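Long-range contacts in jacalin-type lectin domain-containing protein (Musa acuminata, PDB 7KMU), which probably binds mannose-type sugars as a mannose-specific jacalin-related lectin of banana, and has antiviral and mitogenic activity: residues D38-T43 with Q53-T58; V29-G34 with G102-Y107; L86-K91 with F131-G136. One frame throughout, in Å; residues are numbered along the deposited sequence.

Contact 1 (D38-T43 with Q53-T58). With EDO (1,2-ethanediol), chain F.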
# COMPACT_ATOMS: atom_id res chain seq x y z
N ASP B 38 1.64 3.47 -20.67
CA ASP B 38 0.95 4.49 -21.46
C ASP B 38 -0.49 4.68 -21.03
O ASP B 38 -0.99 5.81 -21.01
CB ASP B 38 0.95 4.08 -22.93
CG ASP B 38 2.34 4.11 -23.53
OD1 ASP B 38 3.04 3.07 -23.44
OD2 ASP B 38 2.73 5.17 -24.05
N ALA B 39 -1.19 3.57 -20.74
CA ALA B 39 -2.60 3.65 -20.44
C ALA B 39 -3.12 2.45 -19.68
O ALA B 39 -2.55 1.35 -19.73
CB ALA B 39 -3.38 3.79 -21.75
N ILE B 40 -4.26 2.66 -19.01
CA ILE B 40 -5.00 1.60 -18.34
C ILE B 40 -6.45 1.82 -18.68
O ILE B 40 -6.95 2.95 -18.63
CB ILE B 40 -4.70 1.49 -16.81
CG1 ILE B 40 -5.37 0.22 -16.20
CG2 ILE B 40 -5.08 2.77 -16.03
CD1 ILE B 40 -4.87 -0.20 -14.78
N GLU B 41 -7.12 0.75 -19.09
CA GLU B 41 -8.53 0.79 -19.44
C GLU B 41 -9.23 -0.28 -18.63
O GLU B 41 -8.75 -1.41 -18.56
CB GLU B 41 -8.70 0.56 -20.95
CG GLU B 41 -10.13 0.65 -21.42
CD GLU B 41 -10.28 0.29 -22.88
OE1 GLU B 41 -10.62 -0.88 -23.17
OE2 GLU B 41 -10.03 1.16 -23.74
N ILE B 42 -10.34 0.08 -17.95
CA ILE B 42 -11.05 -0.87 -17.10
C ILE B 42 -12.49 -0.98 -17.53
O ILE B 42 -13.14 0.05 -17.76
CB ILE B 42 -10.97 -0.49 -15.58
CG1 ILE B 42 -9.53 -0.18 -15.10
CG2 ILE B 42 -11.60 -1.57 -14.70
CD1 ILE B 42 -9.22 1.32 -15.03
N THR B 43 -12.98 -2.21 -17.66
CA THR B 43 -14.40 -2.47 -17.90
C THR B 43 -14.91 -3.01 -16.56
O THR B 43 -14.36 -3.98 -16.01
CB THR B 43 -14.62 -3.43 -19.06
OG1 THR B 43 -14.20 -2.80 -20.26
CG2 THR B 43 -16.11 -3.82 -19.22
N GLN B 53 -13.76 2.56 -19.14
CA GLN B 53 -13.11 3.84 -18.99
C GLN B 53 -11.64 3.68 -19.32
O GLN B 53 -10.99 2.77 -18.78
CB GLN B 53 -13.28 4.39 -17.57
CG GLN B 53 -14.71 4.79 -17.21
CD GLN B 53 -15.18 6.08 -17.86
OE1 GLN B 53 -14.41 6.87 -18.43
NE2 GLN B 53 -16.48 6.34 -17.78
N HIS B 54 -11.11 4.58 -20.16
CA HIS B 54 -9.71 4.60 -20.59
C HIS B 54 -9.02 5.81 -20.00
O HIS B 54 -9.54 6.93 -20.06
CB HIS B 54 -9.65 4.68 -22.14
CG HIS B 54 -8.27 4.60 -22.71
ND1 HIS B 54 -7.42 5.70 -22.75
CD2 HIS B 54 -7.65 3.55 -23.31
CE1 HIS B 54 -6.31 5.28 -23.34
NE2 HIS B 54 -6.41 4.00 -23.69
N TYR B 55 -7.83 5.59 -19.42
CA TYR B 55 -7.01 6.62 -18.81
C TYR B 55 -5.61 6.56 -19.42
O TYR B 55 -5.10 5.46 -19.64
CB TYR B 55 -6.96 6.43 -17.29
CG TYR B 55 -8.34 6.32 -16.68
CD1 TYR B 55 -9.17 7.43 -16.57
CD2 TYR B 55 -8.85 5.09 -16.28
CE1 TYR B 55 -10.46 7.33 -16.04
CE2 TYR B 55 -10.14 4.97 -15.74
CZ TYR B 55 -10.93 6.10 -15.63
OH TYR B 55 -12.20 6.01 -15.08
N GLY B 56 -5.05 7.72 -19.72
CA GLY B 56 -3.73 7.80 -20.35
C GLY B 56 -3.80 8.06 -21.85
O GLY B 56 -4.87 8.38 -22.39
N GLY B 57 -2.66 7.89 -22.50
CA GLY B 57 -2.50 8.17 -23.93
C GLY B 57 -2.78 7.03 -24.88
O GLY B 57 -3.42 6.04 -24.53
N THR B 58 -2.31 7.22 -26.13
CA THR B 58 -2.60 6.26 -27.19
C THR B 58 -1.43 5.32 -27.56
O THR B 58 -1.57 4.51 -28.47
CB THR B 58 -3.10 7.03 -28.44
OG1 THR B 58 -2.06 7.91 -28.86
CG2 THR B 58 -4.37 7.84 -28.16
C1 EDO F . -10.82 -3.36 -20.48
O1 EDO F . -11.68 -2.45 -21.10
C2 EDO F . -10.38 -4.39 -21.53
O2 EDO F . -11.48 -5.21 -21.94
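I40 and Y55 trade both of their backbone hydrogen bonds: I40 N reaches Y55 O at 3.0 Å and Y55 N reaches I40 O at 2.9 Å. I42 and Q53 repeat this, with I42 N 2.9 Å from Q53 O and the return bond from Q53 N to I42 O. Beyond I40, the ladder ends in a more bent bond (145° at the hydrogen) from G57 N to D38 O.

At the non-hydrogen-bonded pair E41–H54, between these two pairs, direct pairing puts both side chains on one face. E41 CG is anti to its backbone N (chi1 -177°), and OE2 meets the H54 ring edge, 3.4 Å from CD2, the planes 65° apart. E41 OE1 accepts a bond from an ethanediol. A39 CB lies 3.6 Å from H54 NE2. On the reverse side I42 CD1 abuts the edge of the Y55 ring, 3.8 Å from CE2.

A classic bulge sets D38 and A39 together opposite N32. The hairpin is the outer half of a four-stranded antiparallel sheet: strand 49-56 at the edge, strand 37-46 next, then strand 25-33. I40 and Y55 cover I132 of strand 132-140, and W18 stacks on Y55.

Contact 2 (V29-G34 with G102-Y107)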
# COMPACT_ATOMS: atom_id res chain seq x y z
N VAL B 29 -9.40 -5.68 -17.64
CA VAL B 29 -8.43 -4.60 -17.58
C VAL B 29 -7.54 -4.73 -18.81
O VAL B 29 -7.08 -5.83 -19.12
CB VAL B 29 -7.57 -4.62 -16.27
CG1 VAL B 29 -6.42 -3.60 -16.33
CG2 VAL B 29 -8.44 -4.35 -15.04
N LYS B 30 -7.23 -3.60 -19.47
CA LYS B 30 -6.29 -3.56 -20.58
C LYS B 30 -5.21 -2.56 -20.21
O LYS B 30 -5.52 -1.42 -19.85
CB LYS B 30 -6.99 -3.15 -21.88
CG LYS B 30 -6.05 -3.13 -23.09
CD LYS B 30 -6.80 -2.73 -24.38
CE LYS B 30 -6.96 -1.23 -24.54
NZ LYS B 30 -7.69 -0.90 -25.80
N ILE B 31 -3.94 -2.98 -20.29
CA ILE B 31 -2.82 -2.08 -20.03
C ILE B 31 -2.04 -1.93 -21.32
O ILE B 31 -1.74 -2.93 -21.96
CB ILE B 31 -1.89 -2.62 -18.88
CG1 ILE B 31 -2.62 -2.53 -17.52
CG2 ILE B 31 -0.52 -1.89 -18.85
CD1 ILE B 31 -1.90 -3.26 -16.32
N ASN B 32 -1.73 -0.68 -21.70
CA ASN B 32 -0.87 -0.40 -22.86
C ASN B 32 0.47 0.02 -22.31
O ASN B 32 0.55 0.90 -21.43
CB ASN B 32 -1.44 0.69 -23.75
CG ASN B 32 -2.51 0.18 -24.67
OD1 ASN B 32 -3.61 -0.19 -24.25
ND2 ASN B 32 -2.21 0.12 -25.97
N ALA B 33 1.53 -0.62 -22.81
CA ALA B 33 2.87 -0.33 -22.30
C ALA B 33 3.93 -0.56 -23.36
O ALA B 33 3.75 -1.39 -24.24
CB ALA B 33 3.16 -1.23 -21.11
N GLY B 34 5.02 0.17 -23.22
CA GLY B 34 6.22 0.04 -24.04
C GLY B 34 7.38 0.17 -23.08
O GLY B 34 7.55 -0.67 -22.19
N GLY B 102 1.01 -9.31 -16.10
CA GLY B 102 2.22 -8.53 -16.17
C GLY B 102 3.43 -9.31 -15.70
O GLY B 102 3.37 -10.54 -15.57
N PRO B 103 4.56 -8.64 -15.45
CA PRO B 103 4.77 -7.19 -15.50
C PRO B 103 4.78 -6.61 -16.90
O PRO B 103 5.19 -7.26 -17.86
CB PRO B 103 6.14 -7.00 -14.83
CG PRO B 103 6.86 -8.30 -15.12
CD PRO B 103 5.79 -9.35 -15.01
N PHE B 104 4.30 -5.37 -17.01
CA PHE B 104 4.34 -4.60 -18.25
C PHE B 104 5.19 -3.37 -18.02
O PHE B 104 5.26 -2.87 -16.89
CB PHE B 104 2.93 -4.20 -18.71
CG PHE B 104 2.04 -5.40 -18.86
CD1 PHE B 104 2.36 -6.42 -19.76
CD2 PHE B 104 0.91 -5.55 -18.07
CE1 PHE B 104 1.56 -7.55 -19.87
CE2 PHE B 104 0.09 -6.67 -18.20
CZ PHE B 104 0.43 -7.67 -19.09
N GLY B 105 5.85 -2.90 -19.07
CA GLY B 105 6.74 -1.75 -18.97
C GLY B 105 8.17 -2.21 -18.82
O GLY B 105 8.42 -3.36 -18.45
N ALA B 106 9.13 -1.33 -19.11
CA ALA B 106 10.55 -1.69 -19.07
C ALA B 106 11.39 -0.89 -18.08
O ALA B 106 12.45 -1.35 -17.67
CB ALA B 106 11.14 -1.57 -20.47
N TYR B 107 10.94 0.32 -17.70
CA TYR B 107 11.69 1.18 -16.80
C TYR B 107 11.51 0.84 -15.33
O TYR B 107 10.40 0.52 -14.90
CB TYR B 107 11.30 2.65 -17.02
CG TYR B 107 12.09 3.38 -18.09
CD1 TYR B 107 12.14 2.90 -19.40
CD2 TYR B 107 12.67 4.62 -17.83
CE1 TYR B 107 12.82 3.60 -20.40
CE2 TYR B 107 13.36 5.32 -18.82
CZ TYR B 107 13.43 4.80 -20.10
OH TYR B 107 14.10 5.49 -21.08
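I31 and A33, two residues apart on strand 25-33 and both directed at the other segment, press against F104, and this is the tight half of the contact. A33 CB lies 3.8 Å from F104 CB and equally far from the backbone N of G105. I31 meets the ring with both ends of its branched chain: CG2 and CD1 are each 4.0 Å from F104 CD2. The I31 torsion accounts for this double touch, since with chi1 at -70° CG1 stands beside the backbone N while CG2 takes the place opposite it. F104 in turn has CG opposite its carbonyl carbon (chi1 -56°), and the ring reaches across to I31 with its CD2 corner, at a slant.

The ring is held from two sides of the fold. On its own strand, G102, joined to P103 by a cis peptide, sets its CA 3.4 Å above the F104 ring plane, offset toward the rim, and F101 meets it edge-to-face. From the other sheet H63 stacks on it and I37 touches it.

Toward the loops the chains are joined more loosely. G34 O receives a CA-H...O contact from G105 CA at 3.5 Å (148° at the hydrogen), and A106 N, also 3.5 Å from G34 O, is not hydrogen-bonded to it. Indeed the two segments share no conventional hydrogen bond at all, and A106 and G34 are exposed to solvent.

Strands 25-33 and 100-104 belong to different four-stranded sheets, so the apolar half is sheet-to-sheet packing of the kind that closes a beta-prism, the three-sheet fold of jacalin-related lectins. G34 moreover opens a G-x-x-x-D sequence ending at D38, matching the family's sugar-site motif, so this end of the contact probably borders a mannose site.

Contact 3 (L86-K91 with F131-G136). With EDO (1,2-ethanediol), chain E.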
# COMPACT_ATOMS: atom_id res chain seq x y z
N LEU B 86 10.03 13.40 -16.69
CA LEU B 86 8.70 13.22 -16.09
C LEU B 86 8.82 12.14 -15.02
O LEU B 86 9.65 11.24 -15.17
CB LEU B 86 7.66 12.73 -17.13
CG LEU B 86 7.31 13.64 -18.30
CD1 LEU B 86 6.39 12.94 -19.25
CD2 LEU B 86 6.69 14.94 -17.83
N THR B 87 7.98 12.18 -13.99
CA THR B 87 7.94 11.14 -12.96
C THR B 87 6.60 10.42 -13.19
O THR B 87 5.55 11.01 -12.97
CB THR B 87 8.04 11.74 -11.54
OG1 THR B 87 9.27 12.47 -11.43
CG2 THR B 87 7.99 10.69 -10.45
N ILE B 88 6.65 9.17 -13.67
CA ILE B 88 5.43 8.43 -14.06
C ILE B 88 5.53 6.96 -13.63
O ILE B 88 6.54 6.54 -13.05
CB ILE B 88 5.21 8.55 -15.61
CG1 ILE B 88 6.35 7.87 -16.40
CG2 ILE B 88 5.03 10.03 -16.08
CD1 ILE B 88 6.08 7.74 -17.90
N ILE B 89 4.52 6.15 -13.98
CA ILE B 89 4.55 4.71 -13.71
C ILE B 89 5.28 4.04 -14.89
O ILE B 89 4.85 4.16 -16.05
CB ILE B 89 3.12 4.14 -13.49
CG1 ILE B 89 2.35 4.92 -12.39
CG2 ILE B 89 3.17 2.62 -13.20
CD1 ILE B 89 3.09 4.97 -10.99
N GLY B 90 6.38 3.35 -14.59
CA GLY B 90 7.20 2.72 -15.61
C GLY B 90 6.98 1.23 -15.76
O GLY B 90 7.28 0.67 -16.82
N LYS B 91 6.48 0.56 -14.69
CA LYS B 91 6.21 -0.87 -14.67
C LYS B 91 4.98 -1.11 -13.82
O LYS B 91 4.79 -0.42 -12.82
CB LYS B 91 7.38 -1.66 -14.08
CG LYS B 91 8.44 -2.01 -15.10
CD LYS B 91 9.41 -3.06 -14.57
CE LYS B 91 10.41 -3.35 -15.63
NZ LYS B 91 11.36 -4.41 -15.21
N PHE B 131 0.67 9.63 -20.55
CA PHE B 131 0.93 8.34 -19.90
C PHE B 131 0.21 8.24 -18.57
O PHE B 131 -0.54 9.15 -18.20
CB PHE B 131 2.45 8.18 -19.68
CG PHE B 131 3.31 8.65 -20.83
CD1 PHE B 131 3.19 8.07 -22.09
CD2 PHE B 131 4.22 9.67 -20.66
CE1 PHE B 131 3.95 8.53 -23.17
CE2 PHE B 131 5.00 10.12 -21.74
CZ PHE B 131 4.84 9.56 -22.99
N ILE B 132 0.47 7.14 -17.82
CA ILE B 132 -0.08 7.02 -16.47
C ILE B 132 0.94 7.64 -15.51
O ILE B 132 1.96 7.03 -15.20
CB ILE B 132 -0.43 5.56 -16.09
CG1 ILE B 132 -1.51 4.99 -17.04
CG2 ILE B 132 -0.88 5.46 -14.61
CD1 ILE B 132 -2.90 5.80 -17.07
N ASP B 133 0.67 8.88 -15.06
CA ASP B 133 1.56 9.59 -14.13
C ASP B 133 1.53 8.96 -12.75
O ASP B 133 2.55 8.92 -12.07
CB ASP B 133 1.11 11.05 -14.00
CG ASP B 133 1.24 11.82 -15.30
OD1 ASP B 133 0.39 11.63 -16.19
OD2 ASP B 133 2.22 12.59 -15.44
N ALA B 134 0.33 8.55 -12.30
CA ALA B 134 0.15 8.03 -10.95
C ALA B 134 -1.03 7.10 -10.87
O ALA B 134 -1.96 7.19 -11.69
CB ALA B 134 -0.06 9.19 -9.98
N ILE B 135 -1.01 6.20 -9.90
CA ILE B 135 -2.08 5.22 -9.75
C ILE B 135 -2.34 4.91 -8.28
O ILE B 135 -1.45 5.05 -7.44
CB ILE B 135 -1.74 3.94 -10.59
CG1 ILE B 135 -2.99 3.04 -10.80
CG2 ILE B 135 -0.52 3.17 -10.03
CD1 ILE B 135 -2.86 2.01 -12.00
N GLY B 136 -3.57 4.52 -8.00
CA GLY B 136 -4.03 4.14 -6.68
C GLY B 136 -5.17 3.17 -6.82
O GLY B 136 -5.71 2.97 -7.93
C1 EDO E . 2.48 12.49 -18.83
O1 EDO E . 1.21 11.86 -18.75
C2 EDO E . 2.37 14.04 -18.78
O2 EDO E . 1.91 14.47 -17.51
O HOH W 1 3.89 13.11 -13.41
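I88 carries CG1 in the crowded position between its backbone N and carbonyl carbon (chi1 65°), while F131 sets CG beside its own N; together these turns lay I88 CD1 obliquely against the ring, 3.8 Å from F131 CD2. L86 arrives at the ring edge instead, near its plane, with CD1 4.0 Å from F131 CE2.

Behind this pair the backbones are bonded at one point. I89 N-H donates to I132 O at 3.0 Å, almost straight at 169°, and I88 CA adds a CA-H...O contact to D133 O at 3.5 Å. The short strand segments are 68° apart, consistent with a single bond rather than a ladder. I89 then continues into apolar ground: its CG1 lies 4.0 Å from I132 CG2 and 4.1 Å from I135 CG2.

Strands 86-96 and 132-140 belong to two of the three four-stranded sheets of the jacalin-type beta-prism, and the contact ties them near one end of the prism. I37, from the third sheet, bonds through its backbone to both I89 and I132. R127 pairs with two residues, D133 and A134, at a classic bulge.

D133 ends a G-x-x-x-D sequence that matches the family's mannose-binding motif; an ethanediol, probably from the crystallisation liquor, lies where a sugar would probably bind. Its O1 accepts a bond from F131 N at 2.9 Å and donates to D133 OD1 at 2.7 Å, while O2 donates to OD2. This two-oxygen grip is consistent with how a sugar diol would be held. D133 OD2 also accepts a bond from a water, which spends its other proton on T87 O and thereby links the carboxylate to strand 86-96 of the other sheet.

Contact 3 is the most buried of the three, contact 1 is partly buried, and contact 2 lies at the surface. Contact 1 is within one sheet and relies on a ladder of backbone bonds. Contacts 2 and 3 join different sheets: the former by apolar touches and a weak CA-H...O contact, the latter by one backbone bond, aliphatic side chains packed on F131 and on each other, and a bridging water. E41 N bonds to K30 O, so contact 1 and the 29-34 side of contact 2 lie in one sheet, and strands 86-96 and 100-104 are neighbours linking contacts 2 and 3. D38 packs on F131, where G-x-x-x-D sequences ending at D38 and D133 approach each other.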